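Local coordinates for monomethylamine methyltransferase MtmB1 (Methanosarcina barkeri, PDB 1TV4), which catalyses transfer of the methyl group of monomethylamine to the corrinoid cofactor of its partner protein MtmC, a step in methane formation from methylamine, at residues 178-183 / 205-210; 199-204 / 220-225; 131-136 / 376-381; 225-230 / 253-258. One frame throughout, in Å; residues are numbered along the deposited sequence.

Contact 1 of 4, residues 178-183 / 205-210; sequences LAAKTE and ETSLSA. With BG3 (3-methyl-5-sulfo-pyrrolidine-2-carboxylic acid), chain L.
Glu-183 and Thr-206 meet flank to flank, their side chains running antiparallel alongside each other. With CG anti to the backbone N (chi1 177°) and the rest of the chain extended, Glu-183 reaches out from its helix and sets its carboxylate against the backbone of the loop. OE1 takes the N-H of Glu-205 at 2.9 Å on its syn lone pair. OE2 is gripped twice: its syn lone pair accepts from Thr-206 N at 2.6 Å, its anti lone pair from Thr-206 OG1, also at 2.6 Å. Threonine suits the place because its hydroxyl lies beside its own N-H while its methyl, CG2, turns to Ala-179 CB, 3.6 Å away. Ala-180, equally small, lets Ser-207 come close, CB to OG 3.9 Å; that hydroxyl bonds to Asn-213. Glu-205 bends at chi2 (-53°) and leads away from the helix, bringing OE1 within 3.1 Å of C3 of BG3. A leucine in place of Glu-183 would probably leave two loop N-H groups and the Thr-206 hydroxyl without their acceptor and free the backbone beside this pocket residue to shift. Strand 155-161 of the TIM barrel adds further bonds, from Asn-158 to Glu-183 and from the backbone of Met-161 to Thr-206. The contact thus ties helix 174-193 to the loop joining strand 201-203 to helix 210-214.

Contact 2 of 4, residues 199-204 / 220-225; sequences MGVKGP and GGMTCT. With BG3 (3-methyl-5-sulfo-pyrrolidine-2-carboxylic acid), chain L.
Gly-200 faces Thr-225 with their CA atoms 6.5 Å apart, and Val-201 faces Met-222, as the two segments run at 138° to each other measured end to end over their touching parts. The main side chain is that of Met-222, which lies across the ring of Pro-204. Its SD lies 3.5 Å from Pro-204 N and 3.8 Å from Pro-204 CD, next to the cis peptide that turns the chain between Gly-203 and Pro-204. A bend at chi3 (74°) swings CE alongside that peptide, 3.4 Å from Gly-203 O. A flexible thioether suits this spot, since it can follow the turned backbone; a CB at Gly-203 would lie close to the sulfur. Further back, Met-222 CG rests more loosely on Val-201 CG2, at 4.4 Å, and helix 174-193 covers both through Thr-184.

Strand 201-203 belongs to the parallel TIM barrel, between strands 155-161 and 227-231, and the segment 220-225 leads into the latter. Asp-226 binds the two together through its carboxylate, which accepts from the backbone N of Val-201 and of Thr-223. Lys-202 points away from Met-222, as the neighbour of Val-201 along a strand should, and enters the pocket. In the conformer given, one of two deposited, its NZ is covalently bonded to C1 of BG3 at 1.3 Å, forming the sulfite adduct of a pyrrolysine side chain. BG3 is also hydrogen-bonded to Tyr-335 and Ser-365.

Contact 3 of 4, residues 131-136 / 376-381; sequences TGSPIS and DKTTGM. With BG3 (3-methyl-5-sulfo-pyrrolidine-2-carboxylic acid), chain L.
Asp-376 and Ser-136 make the tight end of this contact, where one carboxylate meets both the backbone and the side chain of one residue. OD1 accepts the N-H of Ser-136 at 2.8 Å and OD2 its hydroxyl, OG, at 2.6 Å. Both donors come in on the syn side, about 20° out of the carboxylate plane, and two separate grips of this kind fix the rotation of the group. The Ser-136 hydroxyl can serve because it lies beside its own backbone N (chi1 -61°), facing the same way as the N-H. Aspartate is short enough to do this while its own backbone is also held: Asp-376 N gives a nearly straight bond to Pro-134 O, 2.8 Å long and in the carbonyl plane. Proline fits there, since only its carbonyl is needed. Ile-135 packs against the carboxylate, its CG2 3.6 Å from Asp-376 OD1.

Toward Thr-378 the segments diverge and meet by van der Waals contact alone. Ile-135 CD1 approaches Thr-378 OG1 to 3.5 Å, and Thr-378 CG2 lies against Ser-133 OG at 3.3 Å, a hydroxyl engaged with the carbonyl of Pro-130. Pro-134 and Ser-136 are the more solvent-accessible members, and a sulfate ion, probably from the crystallisation liquor, lies about 4 Å from the Ser-136 side chain.

Strand 134-135 pairs with strand 155-161 of the TIM barrel, and the turn before it forms part of the BG3 pocket. There Gly-132 N comes within 3.2 Å of BG3 C6, and a CB on this glycine would clash with that methyl group.

Contact 4 of 4, residues 225-230 / 253-258; sequences TDSHEV and SDIIMD. With BG3 (3-methyl-5-sulfo-pyrrolidine-2-carboxylic acid), chain L.
Asp-254, following the Schellman motif in which Ser-253 ends a helix, lays its side chain over one face of the His-228 ring. The histidine CG lies beside its backbone N (chi1 -63°), which swings the ring back over the aspartate. Carboxylate and imidazole are stacked 8° from parallel, with CG of Asp-254 3.2 Å above the ring plane toward its rim, while CB makes a CH-pi contact 3.5 Å from the centroid of the His-228 ring. The ring's hydrogen bond goes elsewhere, from NE2 to the carbonyl of Thr-223, so the aspartate covers the histidine instead of bonding to it. A leucine in place of His-228 would probably leave that carbonyl without its donor and Asp-254 without a flat surface to stack on.

Next, Ile-255 O accepts from His-228 N at 2.9 Å. Ile-256 turns its CG2 toward Val-230 CG1, 4.2 Å off, two branched residues well suited to a strand. Met-257 bonds through both its backbone N and its O: N gives a 2.7 Å bond to His-228 O, and O receives Val-230 N at 3.1 Å. Its long, pliant side chain extends alongside Glu-229 toward the pocket, where Glu-229 OE2, in the conformer given of two deposited, accepts from BG3 N1. Asp-258 rests its CB on Val-230 and sends its carboxylate to Ser-289 and His-294.

Strands 227-230 and 255-258 are parallel neighbours of the TIM barrel, crossing at -37°. Glu-229 and Met-257 face its interior; Val-230 and Ile-256 pack on helix 240-251 outside. Strand 201-203 flanks strand 227-231, and strand 293-300 flanks strand 255-259.

All four contacts touch BG3 and lie on one TIM barrel. Along the chain, contact 3 opens first and closes last, enclosing the others across 239 residues. Within it contacts 1 and 2 interleave, and contact 4 follows contact 2, with which it shares Thr-225. Contacts 2 and 4 are the closest pair, centres about 8 Å apart, since strands 201-203 and 227-231 are neighbours in the sheet. Contact 1 lies about 12 Å from contact 2, centre to centre, and joins a helix to the loop leaving strand 201-203. Contact 3, its centre about 22 Å from that of contact 4, closes another part of the pocket. Residues distant in sequence are thus gathered around the modified lysine.

Contact 1 of 4, residues 178-183 / 205-210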
loop_
_atom_site.group_PDB
_atom_site.type_symbol
_atom_site.label_atom_id
_atom_site.label_comp_id
_atom_site.label_asym_id
_atom_site.label_seq_id
_atom_site.Cartn_x
_atom_site.Cartn_y
_atom_site.Cartn_z
ATOM N N LEU A 178 -14.687 20.295 0.319
ATOM C CA LEU A 178 -13.277 20.669 0.215
ATOM C C LEU A 178 -12.659 20.817 1.604
ATOM O O LEU A 178 -11.547 20.337 1.853
ATOM C CB LEU A 178 -13.122 21.987 -0.558
ATOM C CG LEU A 178 -11.692 22.516 -0.739
ATOM C CD1 LEU A 178 -10.846 21.470 -1.467
ATOM C CD2 LEU A 178 -11.716 23.825 -1.531
ATOM N N ALA A 179 -13.380 21.475 2.508
ATOM C CA ALA A 179 -12.889 21.683 3.869
ATOM C C ALA A 179 -12.782 20.379 4.656
ATOM O O ALA A 179 -11.821 20.175 5.396
ATOM C CB ALA A 179 -13.791 22.666 4.611
ATOM N N ALA A 180 -13.772 19.503 4.506
ATOM C CA ALA A 180 -13.769 18.224 5.211
ATOM C C ALA A 180 -12.503 17.422 4.889
ATOM O O ALA A 180 -11.902 16.805 5.774
ATOM C CB ALA A 180 -15.010 17.412 4.832
ATOM N N LYS A 181 -12.109 17.422 3.619
ATOM C CA LYS A 181 -10.914 16.693 3.204
ATOM C C LYS A 181 -9.649 17.464 3.567
ATOM O O LYS A 181 -8.713 16.906 4.143
ATOM C CB LYS A 181 -10.929 16.444 1.687
ATOM C CG LYS A 181 -12.060 15.544 1.183
ATOM C CD LYS A 181 -11.878 15.226 -0.300
ATOM C CE LYS A 181 -13.092 14.512 -0.890
ATOM N NZ LYS A 181 -13.312 13.150 -0.316
ATOM N N THR A 182 -9.636 18.752 3.233
ATOM C CA THR A 182 -8.481 19.618 3.476
ATOM C C THR A 182 -8.092 19.731 4.949
ATOM O O THR A 182 -6.915 19.675 5.304
ATOM C CB THR A 182 -8.751 21.027 2.911
ATOM O OG1 THR A 182 -9.022 20.923 1.506
ATOM C CG2 THR A 182 -7.547 21.943 3.129
ATOM N N GLU A 183 -9.095 19.888 5.803
ATOM C CA GLU A 183 -8.884 20.013 7.240
ATOM C C GLU A 183 -7.803 19.076 7.792
ATOM O O GLU A 183 -6.789 19.524 8.337
ATOM C CB GLU A 183 -10.214 19.749 7.941
ATOM C CG GLU A 183 -10.179 19.771 9.445
ATOM C CD GLU A 183 -11.534 19.421 10.010
ATOM O OE1 GLU A 183 -11.700 18.296 10.528
ATOM O OE2 GLU A 183 -12.441 20.272 9.908
ATOM N N GLU A 205 -14.410 18.143 11.604
ATOM C CA GLU A 205 -15.023 19.217 12.381
ATOM C C GLU A 205 -15.617 20.379 11.589
ATOM O O GLU A 205 -16.641 20.941 11.988
ATOM C CB GLU A 205 -14.004 19.777 13.378
ATOM C CG GLU A 205 -13.452 18.755 14.374
ATOM C CD GLU A 205 -14.548 18.013 15.110
ATOM O OE1 GLU A 205 -15.601 18.633 15.379
ATOM O OE2 GLU A 205 -14.359 16.818 15.429
ATOM N N THR A 206 -14.981 20.755 10.482
ATOM C CA THR A 206 -15.473 21.882 9.691
ATOM C C THR A 206 -16.797 21.573 8.990
ATOM O O THR A 206 -17.643 22.457 8.823
ATOM C CB THR A 206 -14.430 22.329 8.641
ATOM O OG1 THR A 206 -13.200 22.668 9.302
ATOM C CG2 THR A 206 -14.931 23.552 7.876
ATOM N N SER A 207 -16.975 20.321 8.581
ATOM C CA SER A 207 -18.199 19.904 7.910
ATOM C C SER A 207 -19.303 19.713 8.943
ATOM O O SER A 207 -19.031 19.345 10.086
ATOM C CB SER A 207 -17.961 18.592 7.158
ATOM O OG SER A 207 -17.275 17.667 7.985
ATOM N N LEU A 208 -20.545 19.964 8.538
ATOM C CA LEU A 208 -21.690 19.822 9.434
ATOM C C LEU A 208 -22.746 18.870 8.877
ATOM O O LEU A 208 -23.438 18.189 9.633
ATOM C CB LEU A 208 -22.330 21.191 9.693
ATOM C CG LEU A 208 -21.445 22.245 10.366
ATOM C CD1 LEU A 208 -22.212 23.556 10.496
ATOM C CD2 LEU A 208 -21.003 21.745 11.732
ATOM N N SER A 209 -22.870 18.824 7.555
ATOM C CA SER A 209 -23.853 17.955 6.915
ATOM C C SER A 209 -23.336 16.525 6.819
ATOM O O SER A 209 -22.136 16.276 6.945
ATOM C CB SER A 209 -24.167 18.458 5.508
ATOM O OG SER A 209 -23.082 18.204 4.634
ATOM N N ALA A 210 -24.246 15.587 6.588
ATOM C CA ALA A 210 -23.865 14.187 6.461
ATOM C C ALA A 210 -22.930 13.997 5.266
ATOM O O ALA A 210 -21.915 13.305 5.371
ATOM C CB ALA A 210 -25.104 13.319 6.300
HETATM C C1 BG3 L . -14.038 16.862 20.185
HETATM C C2 BG3 L . -15.101 17.962 19.850
HETATM C C3 BG3 L . -15.110 18.548 18.469
HETATM C C4 BG3 L . -16.274 19.487 18.611
HETATM C C5 BG3 L . -17.226 18.421 19.242
HETATM C C6 BG3 L . -13.895 19.334 18.161
HETATM O O1 BG3 L . -13.223 16.984 21.102
HETATM N N1 BG3 L . -16.449 17.425 20.085
HETATM S S1 BG3 L . -18.504 19.214 20.223
HETATM O O2 BG3 L . -19.226 20.161 19.351
HETATM O O3 BG3 L . -19.375 18.166 20.776
HETATM O O4 BG3 L . -17.852 19.978 21.300
#

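Contact 2 of 4, residues 199-204 / 220-225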
loop_
_atom_site.group_PDB
_atom_site.type_symbol
_atom_site.label_atom_id
_atom_site.label_comp_id
_atom_site.label_asym_id
_atom_site.label_seq_id
_atom_site.Cartn_x
_atom_site.Cartn_y
_atom_site.Cartn_z
ATOM N N MET A 199 0.875 11.287 13.813
ATOM C CA MET A 199 -0.056 11.567 14.899
ATOM C C MET A 199 -1.496 11.338 14.452
ATOM O O MET A 199 -1.886 11.739 13.356
ATOM C CB MET A 199 0.088 13.010 15.380
ATOM C CG MET A 199 1.358 13.289 16.157
ATOM S SD MET A 199 1.360 14.992 16.752
ATOM C CE MET A 199 0.339 14.837 18.243
ATOM N N GLY A 200 -2.281 10.684 15.300
ATOM C CA GLY A 200 -3.675 10.451 14.963
ATOM C C GLY A 200 -4.456 11.729 15.222
ATOM O O GLY A 200 -4.017 12.577 15.999
ATOM N N VAL A 201 -5.606 11.880 14.575
ATOM C CA VAL A 201 -6.425 13.070 14.771
ATOM C C VAL A 201 -7.854 12.671 15.126
ATOM O O VAL A 201 -8.189 11.482 15.169
ATOM C CB VAL A 201 -6.482 13.954 13.487
ATOM C CG1 VAL A 201 -5.077 14.223 12.966
ATOM C CG2 VAL A 201 -7.335 13.284 12.415
ATOM N N LYS A 202 -8.686 13.672 15.397
ATOM C CA LYS A 202 -10.091 13.440 15.708
ATOM C C LYS A 202 -10.890 14.473 14.932
ATOM O O LYS A 202 -10.613 15.670 15.015
ATOM C CB LYS A 202 -10.360 13.579 17.215
ATOM C CG LYS A 202 -11.773 13.155 17.630
ATOM C CD LYS A 202 -12.762 14.329 17.673
ATOM C CE LYS A 202 -12.825 14.949 19.072
ATOM N NZ LYS A 202 -13.904 15.981 19.189
ATOM N N GLY A 203 -11.859 13.998 14.155
ATOM C CA GLY A 203 -12.698 14.881 13.363
ATOM C C GLY A 203 -13.728 14.027 12.642
ATOM O O GLY A 203 -14.004 12.913 13.093
ATOM N N PRO A 204 -14.327 14.508 11.537
ATOM C CA PRO A 204 -14.108 15.821 10.917
ATOM C C PRO A 204 -14.841 16.893 11.724
ATOM O O PRO A 204 -15.788 16.584 12.448
ATOM C CB PRO A 204 -14.677 15.634 9.516
ATOM C CG PRO A 204 -15.841 14.720 9.757
ATOM C CD PRO A 204 -15.311 13.716 10.772
ATOM N N GLY A 220 -4.353 10.904 2.397
ATOM C CA GLY A 220 -3.656 12.023 3.005
ATOM C C GLY A 220 -4.457 12.692 4.105
ATOM O O GLY A 220 -3.922 13.502 4.868
ATOM N N GLY A 221 -5.742 12.355 4.190
ATOM C CA GLY A 221 -6.600 12.939 5.211
ATOM C C GLY A 221 -6.954 11.947 6.305
ATOM O O GLY A 221 -6.098 11.173 6.754
ATOM N N MET A 222 -8.211 11.957 6.743
ATOM C CA MET A 222 -8.637 11.032 7.781
ATOM C C MET A 222 -8.607 9.598 7.269
ATOM O O MET A 222 -8.941 9.328 6.112
ATOM C CB MET A 222 -10.049 11.372 8.270
ATOM C CG MET A 222 -10.117 12.672 9.043
ATOM S SD MET A 222 -11.659 12.863 9.949
ATOM C CE MET A 222 -11.407 11.714 11.307
ATOM N N THR A 223 -8.191 8.687 8.139
ATOM C CA THR A 223 -8.118 7.273 7.802
ATOM C C THR A 223 -8.591 6.451 9.007
ATOM O O THR A 223 -8.961 7.017 10.041
ATOM C CB THR A 223 -6.682 6.881 7.389
ATOM O OG1 THR A 223 -6.657 5.505 6.994
ATOM C CG2 THR A 223 -5.716 7.114 8.532
ATOM N N CYS A 224 -8.567 5.126 8.892
ATOM C CA CYS A 224 -9.088 4.275 9.960
ATOM C C CYS A 224 -8.421 4.367 11.328
ATOM O O CYS A 224 -9.013 3.960 12.327
ATOM C CB CYS A 224 -9.128 2.814 9.497
ATOM S SG CYS A 224 -7.518 2.039 9.314
ATOM N N THR A 225 -7.205 4.902 11.380
ATOM C CA THR A 225 -6.488 5.044 12.640
ATOM C C THR A 225 -6.759 6.390 13.320
ATOM O O THR A 225 -6.084 6.760 14.282
ATOM C CB THR A 225 -4.975 4.877 12.432
ATOM O OG1 THR A 225 -4.564 5.661 11.308
ATOM C CG2 THR A 225 -4.633 3.411 12.173
HETATM C C1 BG3 L . -14.038 16.862 20.185
HETATM C C2 BG3 L . -15.101 17.962 19.850
HETATM C C3 BG3 L . -15.110 18.548 18.469
HETATM C C4 BG3 L . -16.274 19.487 18.611
HETATM C C5 BG3 L . -17.226 18.421 19.242
HETATM C C6 BG3 L . -13.895 19.334 18.161
HETATM O O1 BG3 L . -13.223 16.984 21.102
HETATM N N1 BG3 L . -16.449 17.425 20.085
HETATM S S1 BG3 L . -18.504 19.214 20.223
HETATM O O2 BG3 L . -19.226 20.161 19.351
HETATM O O3 BG3 L . -19.375 18.166 20.776
HETATM O O4 BG3 L . -17.852 19.978 21.300
#

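Contact 3 of 4, residues 131-136 / 376-381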
loop_
_atom_site.group_PDB
_atom_site.type_symbol
_atom_site.label_atom_id
_atom_site.label_comp_id
_atom_site.label_asym_id
_atom_site.label_seq_id
_atom_site.Cartn_x
_atom_site.Cartn_y
_atom_site.Cartn_z
ATOM N N THR A 131 -9.869 22.073 19.287
ATOM C CA THR A 131 -11.099 21.470 19.770
ATOM C C THR A 131 -12.349 22.061 19.107
ATOM O O THR A 131 -13.282 22.520 19.778
ATOM C CB THR A 131 -11.158 21.620 21.305
ATOM O OG1 THR A 131 -9.919 21.172 21.862
ATOM C CG2 THR A 131 -12.246 20.787 21.897
ATOM N N GLY A 132 -12.348 22.051 17.776
ATOM C CA GLY A 132 -13.483 22.544 17.013
ATOM C C GLY A 132 -13.669 24.045 16.931
ATOM O O GLY A 132 -14.644 24.517 16.342
ATOM N N SER A 133 -12.742 24.798 17.509
ATOM C CA SER A 133 -12.825 26.253 17.496
ATOM C C SER A 133 -12.474 26.819 16.123
ATOM O O SER A 133 -11.713 26.213 15.366
ATOM C CB SER A 133 -11.886 26.831 18.555
ATOM O OG SER A 133 -12.195 26.294 19.829
ATOM N N PRO A 134 -13.040 27.986 15.778
ATOM C CA PRO A 134 -12.760 28.604 14.479
ATOM C C PRO A 134 -11.318 29.098 14.380
ATOM O O PRO A 134 -10.848 29.834 15.246
ATOM C CB PRO A 134 -13.782 29.740 14.409
ATOM C CG PRO A 134 -13.966 30.117 15.855
ATOM C CD PRO A 134 -14.021 28.776 16.545
ATOM N N ILE A 135 -10.623 28.679 13.326
ATOM C CA ILE A 135 -9.232 29.070 13.103
ATOM C C ILE A 135 -9.087 29.676 11.707
ATOM O O ILE A 135 -9.551 29.098 10.722
ATOM C CB ILE A 135 -8.283 27.849 13.207
ATOM C CG1 ILE A 135 -8.399 27.203 14.590
ATOM C CG2 ILE A 135 -6.848 28.276 12.921
ATOM C CD1 ILE A 135 -7.961 28.094 15.743
ATOM N N SER A 136 -8.443 30.839 11.627
ATOM C CA SER A 136 -8.239 31.519 10.351
ATOM C C SER A 136 -7.470 30.623 9.388
ATOM O O SER A 136 -6.537 29.922 9.783
ATOM C CB SER A 136 -7.469 32.827 10.561
ATOM O OG SER A 136 -8.192 33.706 11.407
ATOM N N ASP A 376 -9.400 31.970 16.417
ATOM C CA ASP A 376 -7.989 31.865 16.776
ATOM C C ASP A 376 -7.638 31.906 18.259
ATOM O O ASP A 376 -6.464 32.053 18.607
ATOM C CB ASP A 376 -7.172 32.931 16.032
ATOM C CG ASP A 376 -7.258 32.785 14.522
ATOM O OD1 ASP A 376 -7.350 31.634 14.044
ATOM O OD2 ASP A 376 -7.221 33.813 13.812
ATOM N N LYS A 377 -8.629 31.767 19.137
ATOM C CA LYS A 377 -8.341 31.790 20.569
ATOM C C LYS A 377 -8.186 30.418 21.225
ATOM O O LYS A 377 -8.918 30.066 22.152
ATOM C CB LYS A 377 -9.386 32.625 21.321
ATOM C CG LYS A 377 -9.228 34.123 21.068
ATOM C CD LYS A 377 -9.928 34.969 22.123
ATOM C CE LYS A 377 -9.662 36.452 21.882
ATOM N NZ LYS A 377 -10.323 37.315 22.906
ATOM N N THR A 378 -7.216 29.657 20.722
ATOM C CA THR A 378 -6.872 28.328 21.228
ATOM C C THR A 378 -5.410 28.111 20.856
ATOM O O THR A 378 -5.022 28.381 19.721
ATOM C CB THR A 378 -7.686 27.201 20.548
ATOM O OG1 THR A 378 -7.431 27.221 19.137
ATOM C CG2 THR A 378 -9.178 27.374 20.798
ATOM N N THR A 379 -4.598 27.644 21.802
ATOM C CA THR A 379 -3.185 27.380 21.523
ATOM C C THR A 379 -2.700 26.152 22.282
ATOM O O THR A 379 -3.322 25.729 23.259
ATOM C CB THR A 379 -2.261 28.545 21.930
ATOM O OG1 THR A 379 -2.029 28.492 23.341
ATOM C CG2 THR A 379 -2.880 29.888 21.558
ATOM N N GLY A 380 -1.574 25.605 21.833
ATOM C CA GLY A 380 -1.002 24.429 22.461
ATOM C C GLY A 380 -0.674 24.579 23.937
ATOM O O GLY A 380 -0.593 23.587 24.651
ATOM N N MET A 381 -0.476 25.809 24.404
ATOM C CA MET A 381 -0.161 26.016 25.816
ATOM C C MET A 381 -1.238 25.454 26.736
ATOM O O MET A 381 -0.929 24.902 27.792
ATOM C CB MET A 381 0.045 27.507 26.112
ATOM C CG MET A 381 1.397 28.039 25.666
ATOM S SD MET A 381 2.774 27.379 26.624
ATOM C CE MET A 381 2.871 28.603 27.949
HETATM C C1 BG3 L . -14.038 16.862 20.185
HETATM C C2 BG3 L . -15.101 17.962 19.850
HETATM C C3 BG3 L . -15.110 18.548 18.469
HETATM C C4 BG3 L . -16.274 19.487 18.611
HETATM C C5 BG3 L . -17.226 18.421 19.242
HETATM C C6 BG3 L . -13.895 19.334 18.161
HETATM O O1 BG3 L . -13.223 16.984 21.102
HETATM N N1 BG3 L . -16.449 17.425 20.085
HETATM S S1 BG3 L . -18.504 19.214 20.223
HETATM O O2 BG3 L . -19.226 20.161 19.351
HETATM O O3 BG3 L . -19.375 18.166 20.776
HETATM O O4 BG3 L . -17.852 19.978 21.300
#

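Contact 4 of 4, residues 225-230 / 253-258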
loop_
_atom_site.group_PDB
_atom_site.type_symbol
_atom_site.label_atom_id
_atom_site.label_comp_id
_atom_site.label_asym_id
_atom_site.label_seq_id
_atom_site.Cartn_x
_atom_site.Cartn_y
_atom_site.Cartn_z
ATOM N N THR A 225 -7.205 4.902 11.380
ATOM C CA THR A 225 -6.488 5.044 12.640
ATOM C C THR A 225 -6.759 6.390 13.320
ATOM O O THR A 225 -6.084 6.760 14.282
ATOM C CB THR A 225 -4.975 4.877 12.432
ATOM O OG1 THR A 225 -4.564 5.661 11.308
ATOM C CG2 THR A 225 -4.633 3.411 12.173
ATOM N N ASP A 226 -7.745 7.125 12.810
ATOM C CA ASP A 226 -8.131 8.406 13.403
ATOM C C ASP A 226 -9.501 8.212 14.050
ATOM O O ASP A 226 -10.249 7.319 13.655
ATOM C CB ASP A 226 -8.241 9.498 12.337
ATOM C CG ASP A 226 -6.923 9.791 11.660
ATOM O OD1 ASP A 226 -5.913 9.986 12.374
ATOM O OD2 ASP A 226 -6.904 9.843 10.412
ATOM N N SER A 227 -9.827 9.039 15.042
ATOM C CA SER A 227 -11.128 8.943 15.703
ATOM C C SER A 227 -12.159 9.667 14.851
ATOM O O SER A 227 -11.968 10.836 14.510
ATOM C CB SER A 227 -11.077 9.578 17.095
ATOM O OG SER A 227 -10.292 8.800 17.980
ATOM N N HIS A 228 -13.247 8.973 14.518
ATOM C CA HIS A 228 -14.313 9.539 13.691
ATOM C C HIS A 228 -15.486 9.913 14.568
ATOM O O HIS A 228 -16.098 9.073 15.215
ATOM C CB HIS A 228 -14.712 8.541 12.613
ATOM C CG HIS A 228 -13.598 8.245 11.662
ATOM N ND1 HIS A 228 -13.648 8.577 10.326
ATOM C CD2 HIS A 228 -12.370 7.718 11.875
ATOM C CE1 HIS A 228 -12.496 8.267 9.757
ATOM N NE2 HIS A 228 -11.704 7.744 10.675
ATOM N N GLU A 229 -15.800 11.203 14.569
ATOM C CA GLU A 229 -16.860 11.744 15.403
ATOM C C GLU A 229 -18.283 11.689 14.858
ATOM O O GLU A 229 -18.538 12.003 13.697
ATOM C CB GLU A 229 -16.501 13.188 15.764
ATOM C CG GLU A 229 -17.522 13.908 16.619
ATOM C CD GLU A 229 -16.890 15.004 17.460
ATOM O OE1 GLU A 229 -15.985 15.701 16.949
ATOM O OE2 GLU A 229 -17.300 15.168 18.632
ATOM N N VAL A 230 -19.204 11.284 15.726
ATOM C CA VAL A 230 -20.620 11.213 15.395
ATOM C C VAL A 230 -21.244 11.820 16.655
ATOM O O VAL A 230 -20.876 11.456 17.772
ATOM C CB VAL A 230 -21.123 9.765 15.165
ATOM C CG1 VAL A 230 -20.915 8.916 16.393
ATOM C CG2 VAL A 230 -22.603 9.806 14.779
ATOM N N SER A 253 -14.378 0.621 8.391
ATOM C CA SER A 253 -13.590 0.058 9.488
ATOM C C SER A 253 -12.867 1.170 10.256
ATOM O O SER A 253 -11.735 0.995 10.706
ATOM C CB SER A 253 -12.572 -0.959 8.943
ATOM O OG SER A 253 -12.035 -1.757 9.987
ATOM N N ASP A 254 -13.534 2.315 10.401
ATOM C CA ASP A 254 -12.979 3.470 11.114
ATOM C C ASP A 254 -13.195 3.380 12.625
ATOM O O ASP A 254 -14.212 2.849 13.081
ATOM C CB ASP A 254 -13.654 4.779 10.666
ATOM C CG ASP A 254 -13.300 5.192 9.257
ATOM O OD1 ASP A 254 -12.159 4.935 8.822
ATOM O OD2 ASP A 254 -14.167 5.808 8.591
ATOM N N ILE A 255 -12.246 3.909 13.398
ATOM C CA ILE A 255 -12.395 3.959 14.854
ATOM C C ILE A 255 -13.497 5.007 15.036
ATOM O O ILE A 255 -13.402 6.110 14.488
ATOM C CB ILE A 255 -11.086 4.436 15.534
ATOM C CG1 ILE A 255 -10.036 3.322 15.447
ATOM C CG2 ILE A 255 -11.351 4.845 16.985
ATOM C CD1 ILE A 255 -8.678 3.697 16.008
ATOM N N ILE A 256 -14.544 4.654 15.779
ATOM C CA ILE A 256 -15.681 5.549 15.983
ATOM C C ILE A 256 -15.744 6.188 17.362
ATOM O O ILE A 256 -15.705 5.503 18.383
ATOM C CB ILE A 256 -17.023 4.797 15.738
ATOM C CG1 ILE A 256 -17.106 4.347 14.278
ATOM C CG2 ILE A 256 -18.217 5.703 16.089
ATOM C CD1 ILE A 256 -18.353 3.531 13.957
ATOM N N MET A 257 -15.837 7.515 17.380
ATOM C CA MET A 257 -15.948 8.245 18.633
ATOM C C MET A 257 -17.327 8.898 18.692
ATOM O O MET A 257 -17.580 9.892 18.010
ATOM C CB MET A 257 -14.887 9.339 18.748
ATOM C CG MET A 257 -14.983 10.114 20.067
ATOM S SD MET A 257 -14.227 11.749 20.007
ATOM C CE MET A 257 -15.559 12.682 19.241
ATOM N N ASP A 258 -18.213 8.319 19.494
ATOM C CA ASP A 258 -19.563 8.848 19.680
ATOM C C ASP A 258 -19.444 9.918 20.760
ATOM O O ASP A 258 -18.775 9.713 21.767
ATOM C CB ASP A 258 -20.495 7.728 20.146
ATOM C CG ASP A 258 -21.830 8.248 20.658
ATOM O OD1 ASP A 258 -22.827 8.182 19.909
ATOM O OD2 ASP A 258 -21.876 8.727 21.809
HETATM C C1 BG3 L . -14.038 16.862 20.185
HETATM C C2 BG3 L . -15.101 17.962 19.850
HETATM C C3 BG3 L . -15.110 18.548 18.469
HETATM C C4 BG3 L . -16.274 19.487 18.611
HETATM C C5 BG3 L . -17.226 18.421 19.242
HETATM C C6 BG3 L . -13.895 19.334 18.161
HETATM O O1 BG3 L . -13.223 16.984 21.102
HETATM N N1 BG3 L . -16.449 17.425 20.085
HETATM S S1 BG3 L . -18.504 19.214 20.223
HETATM O O2 BG3 L . -19.226 20.161 19.351
HETATM O O3 BG3 L . -19.375 18.166 20.776
HETATM O O4 BG3 L . -17.852 19.978 21.300
#